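Local coordinates for iron-containing superoxide dismutase B2 (Trypanosoma brucei, PDB 3ESF), which probably catalyses the dismutation of superoxide into hydrogen peroxide and dioxygen at an active-site iron ion, at residues Lys18-Glu23 / Pro176-Thr181; Phe74-Tyr79 / Thr159-Glu164; Glu111-Ala116 / Leu137-Thr142. The protein carries 1 engineered substitution. All coordinates share one frame; numbering follows the deposited sequence.

Contact 1. Residues Lys18-Glu23 / Pro176-Thr181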
loop_
_atom_site.group_PDB
_atom_site.type_symbol
_atom_site.label_atom_id
_atom_site.label_comp_id
_atom_site.label_asym_id
_atom_site.label_seq_id
_atom_site.Cartn_x
_atom_site.Cartn_y
_atom_site.Cartn_z
ATOM N N LYS A 18 -21.790 -1.811 12.281
ATOM C CA LYS A 18 -21.811 -2.351 10.910
ATOM C C LYS A 18 -20.469 -2.862 10.370
ATOM O O LYS A 18 -20.328 -3.159 9.182
ATOM C CB LYS A 18 -22.435 -1.358 9.924
ATOM C CG LYS A 18 -23.893 -1.718 9.562
ATOM C CD LYS A 18 -24.719 -0.499 9.223
ATOM C CE LYS A 18 -26.147 -0.877 8.808
ATOM N NZ LYS A 18 -26.102 -1.334 7.381
ATOM N N GLY A 19 -19.469 -2.956 11.231
ATOM C CA GLY A 19 -18.246 -3.649 10.846
ATOM C C GLY A 19 -17.004 -2.808 10.638
ATOM O O GLY A 19 -16.006 -3.300 10.122
ATOM N N ILE A 20 -17.038 -1.538 11.040
ATOM C CA ILE A 20 -15.798 -0.751 11.065
ATOM C C ILE A 20 -15.626 -0.191 12.483
ATOM O O ILE A 20 -16.344 0.700 12.886
ATOM C CB ILE A 20 -15.700 0.336 9.911
ATOM C CG1 ILE A 20 -15.908 -0.294 8.520
ATOM C CG2 ILE A 20 -14.334 0.989 9.915
ATOM C CD1 ILE A 20 -15.838 0.651 7.304
ATOM N N SER A 21 -14.668 -0.726 13.229
ATOM C CA SER A 21 -14.594 -0.499 14.669
ATOM C C SER A 21 -14.118 0.909 15.025
ATOM O O SER A 21 -13.458 1.605 14.223
ATOM C CB SER A 21 -13.659 -1.534 15.309
ATOM O OG SER A 21 -12.291 -1.253 15.002
ATOM N N LYS A 22 -14.418 1.300 16.254
ATOM C CA LYS A 22 -13.909 2.519 16.814
ATOM C C LYS A 22 -12.381 2.609 16.664
ATOM O O LYS A 22 -11.880 3.643 16.239
ATOM C CB LYS A 22 -14.337 2.634 18.284
ATOM C CG LYS A 22 -14.193 4.013 18.857
ATOM C CD LYS A 22 -14.411 3.990 20.369
ATOM C CE LYS A 22 -13.660 5.138 21.032
ATOM N NZ LYS A 22 -14.214 5.461 22.384
ATOM N N GLU A 23 -11.664 1.529 17.002
ATOM C CA GLU A 23 -10.205 1.504 16.855
ATOM C C GLU A 23 -9.710 1.674 15.414
ATOM O O GLU A 23 -8.797 2.446 15.177
ATOM C CB GLU A 23 -9.552 0.289 17.536
ATOM C CG GLU A 23 -8.003 0.393 17.562
ATOM C CD GLU A 23 -7.315 -0.827 18.166
ATOM O OE1 GLU A 23 -7.753 -1.970 17.894
ATOM O OE2 GLU A 23 -6.326 -0.632 18.916
ATOM N N PRO A 176 -11.422 -8.762 0.833
ATOM C CA PRO A 176 -12.785 -9.112 0.400
ATOM C C PRO A 176 -13.885 -8.918 1.487
ATOM O O PRO A 176 -14.959 -8.390 1.167
ATOM C CB PRO A 176 -12.643 -10.580 -0.024
ATOM C CG PRO A 176 -11.155 -10.687 -0.491
ATOM C CD PRO A 176 -10.447 -9.843 0.526
ATOM N N ALA A 177 -13.624 -9.333 2.731
ATOM C CA ALA A 177 -14.595 -9.163 3.830
ATOM C C ALA A 177 -14.779 -7.683 4.160
ATOM O O ALA A 177 -15.873 -7.263 4.492
ATOM C CB ALA A 177 -14.184 -9.930 5.075
ATOM N N TYR A 178 -13.698 -6.901 4.066
ATOM C CA TYR A 178 -13.790 -5.438 4.233
ATOM C C TYR A 178 -14.722 -4.845 3.171
ATOM O O TYR A 178 -15.592 -4.028 3.492
ATOM C CB TYR A 178 -12.398 -4.794 4.180
ATOM C CG TYR A 178 -12.348 -3.298 3.903
ATOM C CD1 TYR A 178 -12.876 -2.370 4.819
ATOM C CD2 TYR A 178 -11.724 -2.808 2.745
ATOM C CE1 TYR A 178 -12.832 -0.991 4.570
ATOM C CE2 TYR A 178 -11.663 -1.435 2.480
ATOM C CZ TYR A 178 -12.209 -0.533 3.407
ATOM O OH TYR A 178 -12.159 0.805 3.151
ATOM N N VAL A 179 -14.528 -5.253 1.910
ATOM C CA VAL A 179 -15.344 -4.719 0.820
ATOM C C VAL A 179 -16.832 -5.089 0.982
ATOM O O VAL A 179 -17.735 -4.271 0.685
ATOM C CB VAL A 179 -14.782 -5.080 -0.556
ATOM C CG1 VAL A 179 -15.751 -4.636 -1.670
ATOM C CG2 VAL A 179 -13.445 -4.403 -0.725
ATOM N N GLN A 180 -17.083 -6.298 1.473
ATOM C CA GLN A 180 -18.451 -6.716 1.808
ATOM C C GLN A 180 -19.053 -5.815 2.906
ATOM O O GLN A 180 -20.197 -5.369 2.808
ATOM C CB GLN A 180 -18.475 -8.213 2.187
ATOM C CG GLN A 180 -18.398 -9.190 0.967
ATOM C CD GLN A 180 -19.301 -8.795 -0.245
ATOM O OE1 GLN A 180 -20.529 -8.852 -0.169
ATOM N NE2 GLN A 180 -18.676 -8.389 -1.350
ATOM N N THR A 181 -18.254 -5.510 3.928
ATOM C CA THR A 181 -18.634 -4.498 4.916
ATOM C C THR A 181 -18.887 -3.102 4.301
ATOM O O THR A 181 -19.864 -2.450 4.664
ATOM C CB THR A 181 -17.600 -4.466 6.061
ATOM O OG1 THR A 181 -17.761 -5.674 6.819
ATOM C CG2 THR A 181 -17.770 -3.223 6.941
HETATM O O HOH W 1 -20.465 -5.560 7.699
#

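Contact 2. Residues Phe74-Tyr79 / Thr159-Glu164. Engineered in segment 159-164: Thr-159 (natural residue Ala). With FE (Fe (III) ion), chain E.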
loop_
_atom_site.group_PDB
_atom_site.type_symbol
_atom_site.label_atom_id
_atom_site.label_comp_id
_atom_site.label_asym_id
_atom_site.label_seq_id
_atom_site.Cartn_x
_atom_site.Cartn_y
_atom_site.Cartn_z
ATOM N N PHE A 74 -8.539 15.093 0.429
ATOM C CA PHE A 74 -9.826 15.071 -0.264
ATOM C C PHE A 74 -10.389 13.646 -0.352
ATOM O O PHE A 74 -11.578 13.445 -0.095
ATOM C CB PHE A 74 -9.660 15.694 -1.643
ATOM C CG PHE A 74 -10.844 15.571 -2.502
ATOM C CD1 PHE A 74 -11.693 16.670 -2.687
ATOM C CD2 PHE A 74 -11.148 14.363 -3.129
ATOM C CE1 PHE A 74 -12.825 16.561 -3.499
ATOM C CE2 PHE A 74 -12.291 14.245 -3.924
ATOM C CZ PHE A 74 -13.121 15.344 -4.126
ATOM N N ASN A 75 -9.534 12.669 -0.691
ATOM C CA ASN A 75 -9.955 11.273 -0.849
ATOM C C ASN A 75 -10.547 10.736 0.453
ATOM O O ASN A 75 -11.553 10.070 0.425
ATOM C CB ASN A 75 -8.798 10.361 -1.297
ATOM C CG ASN A 75 -8.354 10.620 -2.724
ATOM O OD1 ASN A 75 -9.023 11.314 -3.504
ATOM N ND2 ASN A 75 -7.222 10.064 -3.076
ATOM N N HIS A 76 -9.893 11.005 1.584
ATOM C CA HIS A 76 -10.390 10.550 2.889
ATOM C C HIS A 76 -11.659 11.245 3.315
ATOM O O HIS A 76 -12.536 10.630 3.899
ATOM C CB HIS A 76 -9.315 10.720 3.961
ATOM C CG HIS A 76 -8.236 9.695 3.867
ATOM N ND1 HIS A 76 -7.198 9.793 2.965
ATOM C CD2 HIS A 76 -8.088 8.508 4.494
ATOM C CE1 HIS A 76 -6.443 8.715 3.062
ATOM N NE2 HIS A 76 -6.975 7.909 3.964
ATOM N N ASN A 77 -11.743 12.553 3.063
ATOM C CA ASN A 77 -12.982 13.290 3.319
ATOM C C ASN A 77 -14.141 12.624 2.568
ATOM O O ASN A 77 -15.217 12.364 3.138
ATOM C CB ASN A 77 -12.872 14.765 2.879
ATOM C CG ASN A 77 -11.985 15.613 3.810
ATOM O OD1 ASN A 77 -11.654 15.207 4.923
ATOM N ND2 ASN A 77 -11.652 16.823 3.360
ATOM N N PHE A 78 -13.900 12.355 1.293
ATOM C CA PHE A 78 -14.917 11.783 0.420
ATOM C C PHE A 78 -15.278 10.351 0.860
ATOM O O PHE A 78 -16.450 9.952 0.844
ATOM C CB PHE A 78 -14.412 11.803 -1.036
ATOM C CG PHE A 78 -15.514 11.815 -2.045
ATOM C CD1 PHE A 78 -16.233 12.987 -2.300
ATOM C CD2 PHE A 78 -15.856 10.662 -2.727
ATOM C CE1 PHE A 78 -17.273 12.999 -3.234
ATOM C CE2 PHE A 78 -16.884 10.669 -3.672
ATOM C CZ PHE A 78 -17.590 11.835 -3.919
ATOM N N TYR A 79 -14.258 9.593 1.249
ATOM C CA TYR A 79 -14.426 8.247 1.829
ATOM C C TYR A 79 -15.360 8.185 3.058
ATOM O O TYR A 79 -16.243 7.344 3.098
ATOM C CB TYR A 79 -13.041 7.716 2.212
ATOM C CG TYR A 79 -13.008 6.373 2.921
ATOM C CD1 TYR A 79 -13.597 5.236 2.346
ATOM C CD2 TYR A 79 -12.361 6.241 4.163
ATOM C CE1 TYR A 79 -13.523 3.992 2.977
ATOM C CE2 TYR A 79 -12.298 5.032 4.809
ATOM C CZ TYR A 79 -12.863 3.896 4.215
ATOM O OH TYR A 79 -12.777 2.677 4.863
ATOM N N THR A 159 -16.400 6.645 -2.959
ATOM C CA THR A 159 -15.097 5.962 -2.919
ATOM C C THR A 159 -14.974 4.975 -1.752
ATOM O O THR A 159 -15.561 5.172 -0.680
ATOM C CB THR A 159 -13.880 6.975 -2.949
ATOM O OG1 THR A 159 -12.671 6.300 -3.356
ATOM C CG2 THR A 159 -13.685 7.648 -1.604
ATOM N N CYS A 160 -14.234 3.904 -2.001
ATOM C CA CYS A 160 -13.773 3.001 -0.953
ATOM C C CYS A 160 -12.225 2.971 -0.924
ATOM O O CYS A 160 -11.587 2.611 -1.936
ATOM C CB CYS A 160 -14.335 1.592 -1.207
ATOM S SG CYS A 160 -13.774 0.350 -0.021
ATOM N N ASP A 161 -11.644 3.363 0.220
ATOM C CA ASP A 161 -10.198 3.305 0.474
ATOM C C ASP A 161 -9.793 1.854 0.539
ATOM O O ASP A 161 -10.393 1.097 1.305
ATOM C CB ASP A 161 -9.873 3.989 1.847
ATOM C CG ASP A 161 -8.403 4.264 2.058
ATOM O OD1 ASP A 161 -7.587 3.961 1.173
ATOM O OD2 ASP A 161 -8.033 4.859 3.121
ATOM N N VAL A 162 -8.801 1.451 -0.262
ATOM C CA VAL A 162 -8.265 0.061 -0.175
ATOM C C VAL A 162 -6.759 -0.001 0.141
ATOM O O VAL A 162 -6.118 -1.045 -0.017
ATOM C CB VAL A 162 -8.637 -0.818 -1.394
ATOM C CG1 VAL A 162 -10.132 -0.907 -1.545
ATOM C CG2 VAL A 162 -7.953 -0.313 -2.709
ATOM N N TRP A 163 -6.176 1.121 0.580
ATOM C CA TRP A 163 -4.906 1.057 1.307
ATOM C C TRP A 163 -5.117 0.101 2.486
ATOM O O TRP A 163 -6.185 0.127 3.123
ATOM C CB TRP A 163 -4.538 2.427 1.898
ATOM C CG TRP A 163 -4.011 3.457 0.925
ATOM C CD1 TRP A 163 -4.633 3.943 -0.215
ATOM C CD2 TRP A 163 -2.770 4.168 1.040
ATOM N NE1 TRP A 163 -3.821 4.894 -0.813
ATOM C CE2 TRP A 163 -2.679 5.047 -0.067
ATOM C CE3 TRP A 163 -1.728 4.145 1.976
ATOM C CZ2 TRP A 163 -1.568 5.906 -0.265
ATOM C CZ3 TRP A 163 -0.629 4.981 1.781
ATOM C CH2 TRP A 163 -0.569 5.870 0.674
ATOM N N GLU A 164 -4.089 -0.679 2.807
ATOM C CA GLU A 164 -4.160 -1.673 3.839
ATOM C C GLU A 164 -4.545 -1.104 5.204
ATOM O O GLU A 164 -5.212 -1.790 5.964
ATOM C CB GLU A 164 -2.885 -2.513 3.915
ATOM C CG GLU A 164 -2.840 -3.509 2.776
ATOM C CD GLU A 164 -1.519 -4.240 2.606
ATOM O OE1 GLU A 164 -0.459 -3.714 2.947
ATOM O OE2 GLU A 164 -1.535 -5.376 2.111
HETATM FE FE FE E . -6.641 5.786 4.154
HETATM O O HOH W 2 -5.620 5.871 2.277
#

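Contact 3. Residues Glu111-Ala116 / Leu137-Thr142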
loop_
_atom_site.group_PDB
_atom_site.type_symbol
_atom_site.label_atom_id
_atom_site.label_comp_id
_atom_site.label_asym_id
_atom_site.label_seq_id
_atom_site.Cartn_x
_atom_site.Cartn_y
_atom_site.Cartn_z
ATOM N N GLU A 111 -20.825 -5.849 -8.901
ATOM C CA GLU A 111 -19.797 -6.806 -9.339
ATOM C C GLU A 111 -18.516 -6.106 -9.805
ATOM O O GLU A 111 -17.411 -6.422 -9.339
ATOM C CB GLU A 111 -20.359 -7.696 -10.460
ATOM C CG GLU A 111 -19.405 -8.792 -10.950
ATOM C CD GLU A 111 -19.949 -9.571 -12.137
ATOM O OE1 GLU A 111 -21.185 -9.741 -12.265
ATOM O OE2 GLU A 111 -19.125 -10.034 -12.955
ATOM N N GLU A 112 -18.666 -5.167 -10.739
ATOM C CA GLU A 112 -17.538 -4.386 -11.245
ATOM C C GLU A 112 -16.807 -3.600 -10.143
ATOM O O GLU A 112 -15.588 -3.559 -10.130
ATOM C CB GLU A 112 -18.003 -3.460 -12.367
ATOM C CG GLU A 112 -16.886 -2.759 -13.125
ATOM C CD GLU A 112 -17.372 -2.016 -14.378
ATOM O OE1 GLU A 112 -18.515 -2.249 -14.839
ATOM O OE2 GLU A 112 -16.574 -1.213 -14.919
ATOM N N PHE A 113 -17.554 -2.978 -9.228
ATOM C CA PHE A 113 -16.951 -2.174 -8.156
ATOM C C PHE A 113 -16.224 -3.088 -7.172
ATOM O O PHE A 113 -15.085 -2.817 -6.797
ATOM C CB PHE A 113 -17.992 -1.287 -7.445
ATOM C CG PHE A 113 -17.394 -0.311 -6.435
ATOM C CD1 PHE A 113 -17.017 -0.741 -5.157
ATOM C CD2 PHE A 113 -17.182 1.028 -6.777
ATOM C CE1 PHE A 113 -16.454 0.138 -4.219
ATOM C CE2 PHE A 113 -16.610 1.938 -5.842
ATOM C CZ PHE A 113 -16.262 1.498 -4.563
ATOM N N THR A 114 -16.877 -4.176 -6.774
ATOM C CA THR A 114 -16.221 -5.172 -5.914
ATOM C C THR A 114 -14.927 -5.670 -6.563
ATOM O O THR A 114 -13.872 -5.738 -5.902
ATOM C CB THR A 114 -17.164 -6.357 -5.599
ATOM O OG1 THR A 114 -18.402 -5.864 -5.053
ATOM C CG2 THR A 114 -16.533 -7.348 -4.647
ATOM N N ASN A 115 -14.986 -5.979 -7.858
ATOM C CA ASN A 115 -13.838 -6.564 -8.570
ATOM C C ASN A 115 -12.680 -5.561 -8.585
ATOM O O ASN A 115 -11.509 -5.926 -8.389
ATOM C CB ASN A 115 -14.241 -7.043 -9.992
ATOM C CG ASN A 115 -14.945 -8.423 -10.004
ATOM O OD1 ASN A 115 -15.475 -8.856 -11.039
ATOM N ND2 ASN A 115 -14.963 -9.101 -8.878
ATOM N N ALA A 116 -13.020 -4.277 -8.756
ATOM C CA ALA A 116 -12.023 -3.184 -8.733
ATOM C C ALA A 116 -11.394 -2.981 -7.345
ATOM O O ALA A 116 -10.184 -2.810 -7.231
ATOM C CB ALA A 116 -12.683 -1.851 -9.200
ATOM N N LEU A 137 -22.033 6.870 -15.868
ATOM C CA LEU A 137 -21.327 6.475 -14.653
ATOM C C LEU A 137 -20.349 5.352 -14.994
ATOM O O LEU A 137 -20.647 4.495 -15.850
ATOM C CB LEU A 137 -22.330 5.938 -13.633
ATOM C CG LEU A 137 -22.921 6.685 -12.447
ATOM C CD1 LEU A 137 -22.779 8.206 -12.507
ATOM C CD2 LEU A 137 -24.356 6.244 -12.303
ATOM N N LYS A 138 -19.207 5.344 -14.313
ATOM C CA LYS A 138 -18.239 4.270 -14.480
ATOM C C LYS A 138 -17.536 3.937 -13.161
ATOM O O LYS A 138 -17.447 4.771 -12.271
ATOM C CB LYS A 138 -17.256 4.598 -15.611
ATOM C CG LYS A 138 -16.303 5.742 -15.389
ATOM C CD LYS A 138 -15.286 5.822 -16.563
ATOM C CE LYS A 138 -14.318 6.994 -16.391
ATOM N NZ LYS A 138 -13.113 6.948 -17.288
ATOM N N VAL A 139 -17.059 2.703 -13.043
ATOM C CA VAL A 139 -16.114 2.351 -11.977
ATOM C C VAL A 139 -14.706 2.779 -12.419
ATOM O O VAL A 139 -14.339 2.631 -13.583
ATOM C CB VAL A 139 -16.145 0.856 -11.667
ATOM C CG1 VAL A 139 -15.175 0.543 -10.549
ATOM C CG2 VAL A 139 -17.583 0.395 -11.302
ATOM N N PHE A 140 -13.939 3.339 -11.485
ATOM C CA PHE A 140 -12.688 3.985 -11.821
ATOM C C PHE A 140 -11.747 3.781 -10.644
ATOM O O PHE A 140 -12.136 3.973 -9.496
ATOM C CB PHE A 140 -12.958 5.471 -12.072
ATOM C CG PHE A 140 -11.748 6.283 -12.425
ATOM C CD1 PHE A 140 -11.216 6.257 -13.704
ATOM C CD2 PHE A 140 -11.148 7.115 -11.462
ATOM C CE1 PHE A 140 -10.108 7.022 -14.023
ATOM C CE2 PHE A 140 -10.039 7.888 -11.780
ATOM C CZ PHE A 140 -9.517 7.849 -13.046
ATOM N N GLN A 141 -10.531 3.321 -10.912
ATOM C CA GLN A 141 -9.560 3.148 -9.827
ATOM C C GLN A 141 -8.506 4.269 -9.851
ATOM O O GLN A 141 -8.124 4.766 -10.904
ATOM C CB GLN A 141 -8.851 1.787 -9.956
ATOM C CG GLN A 141 -9.787 0.618 -9.825
ATOM C CD GLN A 141 -9.130 -0.699 -10.174
ATOM O OE1 GLN A 141 -8.114 -1.093 -9.587
ATOM N NE2 GLN A 141 -9.721 -1.403 -11.123
ATOM N N THR A 142 -8.020 4.645 -8.676
ATOM C CA THR A 142 -6.767 5.388 -8.604
ATOM C C THR A 142 -5.785 4.634 -7.707
ATOM O O THR A 142 -6.187 3.889 -6.805
ATOM C CB THR A 142 -6.966 6.820 -8.102
ATOM O OG1 THR A 142 -7.544 6.808 -6.788
ATOM C CG2 THR A 142 -7.877 7.607 -9.052
#

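Contact 1. Residues Lys18-Glu23 / Pro176-Thr181
Thr-181 presses its methyl into the bend formed by Lys-18, Gly-19 and Ile-20. CG2 of Thr-181 lies 3.4 Å from the carbonyl O of Lys-18 and 3.6 Å from the carbonyl O of Gly-19, and CG1 of Ile-20 comes within 3.8 Å of the same methyl. CG2 stands opposite the backbone N of Thr-181; this rotation (chi1 -71°) turns the methyl to the loop carbonyls and the hydroxyl to a water and Tyr-171.

That water bridges the two segments: it donates to O of Lys-18 at 2.8 Å and is hydrogen-bonded to OG1 of Thr-181, also at 2.8 Å. Gly-19 passes through the bend with a positive phi (110°), where a CB would be jammed against the carbonyl O of Lys-18; the missing CB is also what lets the methyl of Thr-181 come this close. Ile-20 completes the apolar part: its CG1-CD1 arm is fully extended (chi2 -180°) and carries CD1 to the edge of the Tyr-178 ring, 4.4 Å from CE1 of Tyr-178.

Further out, the hydroxyl of Tyr-171 hydrogen-bonds to both Thr-181 OG1 and Gly-19 O, making a second link between the segments. Tyr-178 OH is held by Asp-161 O and Tyr-79 OH, while Lys-18 sends its ammonium away from the contact to Asn-184 O. Next along the chain, Ser-21 is the N-cap of helix 22-45, with OG bonded to Gln-24 N and to Asp-170.

The contact therefore seats the turn leading into the first long helix of the alpha-hairpin domain against helix 175-185 of the C-terminal domain, a junction between the two domains of the iron/manganese superoxide dismutase fold.

Contact 2. Residues Phe74-Tyr79 / Thr159-Glu164
His-76 and Asp-161 meet at the iron. NE2 of His-76 binds the metal at 2.2 Å and OD2 of Asp-161 binds it at 2.0 Å; the two ligand atoms do not hydrogen-bond to each other, and the imidazole and carboxylate planes stand 89° apart. A water, His-28 and His-165 fill the other three positions, completing the five-coordinate site known for iron superoxide dismutases.

Hydrogen bonds set the rotation of both ligands. OD1 of Asp-161, the oxygen not on the metal, accepts from N of Trp-163 at 3.2 Å in an Asx turn, the N-H coming from above the carboxylate plane; the iron-bound water adds a weak bond to OD1. His-76 ND1 is tied to Gln-72 O.

The remaining contacts are van der Waals and CH-pi. CB of Asp-161 sits squarely over one face of the Tyr-79 ring, 3.7 Å from its centroid, in a CH-pi contact. Thr-159, an engineered residue, points its CG2 at the helix backbone, 3.5 Å from N of Tyr-79, and also touches the Phe-78 ring edge.

One ion thus ties helix 64-81 to the end of strand 154-161, and the Asx turn together with the Gln-72 bond fixes how the two ligands face it.

Contact 3. Residues Glu111-Ala116 / Leu137-Thr142
Val-139 pushes both its methyls into the side of helix 106-119, between Glu-112 and Ala-116. The helix and strand segments run almost parallel, their axes 3° apart in direction and 8.6 Å from each other at closest approach.

Dispersion contacts carry most of the packing. CG1 of Val-139 lies opposite its own backbone N (chi1 -179°) and reaches CB of Ala-116 at 3.7 Å; CG2 takes the branch beside that N and meets CG of Glu-112, also at 3.7 Å. The CG2 methyl touches Phe-113 more loosely, 4.2 Å from CB of Phe-113. The Phe-113 ring itself continues inward to Ala-126 and Trp-183.

Polar side chains take part through their hydrocarbon and amide flanks. Glu-112 stretches out alongside Val-139, the two side chains running past each other in opposite senses, and its methylenes and the flank of its carboxylate lie along the valine. Gln-141 reaches over Ala-116 with an extended chain, bringing NE2 of Gln-141 to 3.6 Å from CB of Ala-116, while its OE1 accepts a hydrogen bond from ND1 of His-120.

With a small alanine facing the strand and Val-139 packed against it, the helix lies close on the edge strand 137-143. Between these segments the packing is by shape and apolar contact, greasy at its centre, with the glutamate and glutamine chains flanking that centre on its solvent-exposed margins.

Contact 2 lies near the middle of the chain and is buried throughout; contact 1 is also largely buried but sits farther out, and contact 3 is partly exposed, at Glu-112 and Gln-141. Contacts 1 and 2 both join the alpha-hairpin domain to the C-terminal domain, one by methyl packing with a water and a tyrosine hydroxyl bridging, the other by iron ligation together with packing. Contact 3 stays within the C-terminal domain and relies on apolar packing. Tyr-178 connects contacts 1 and 2, its hydroxyl also packing near Cys-160 SG. Cys-160 in turn touches the Phe-113 ring of contact 3 from the opposite edge strand of the three-stranded sheet, and Val-179 of contact 1 packs on Thr-114.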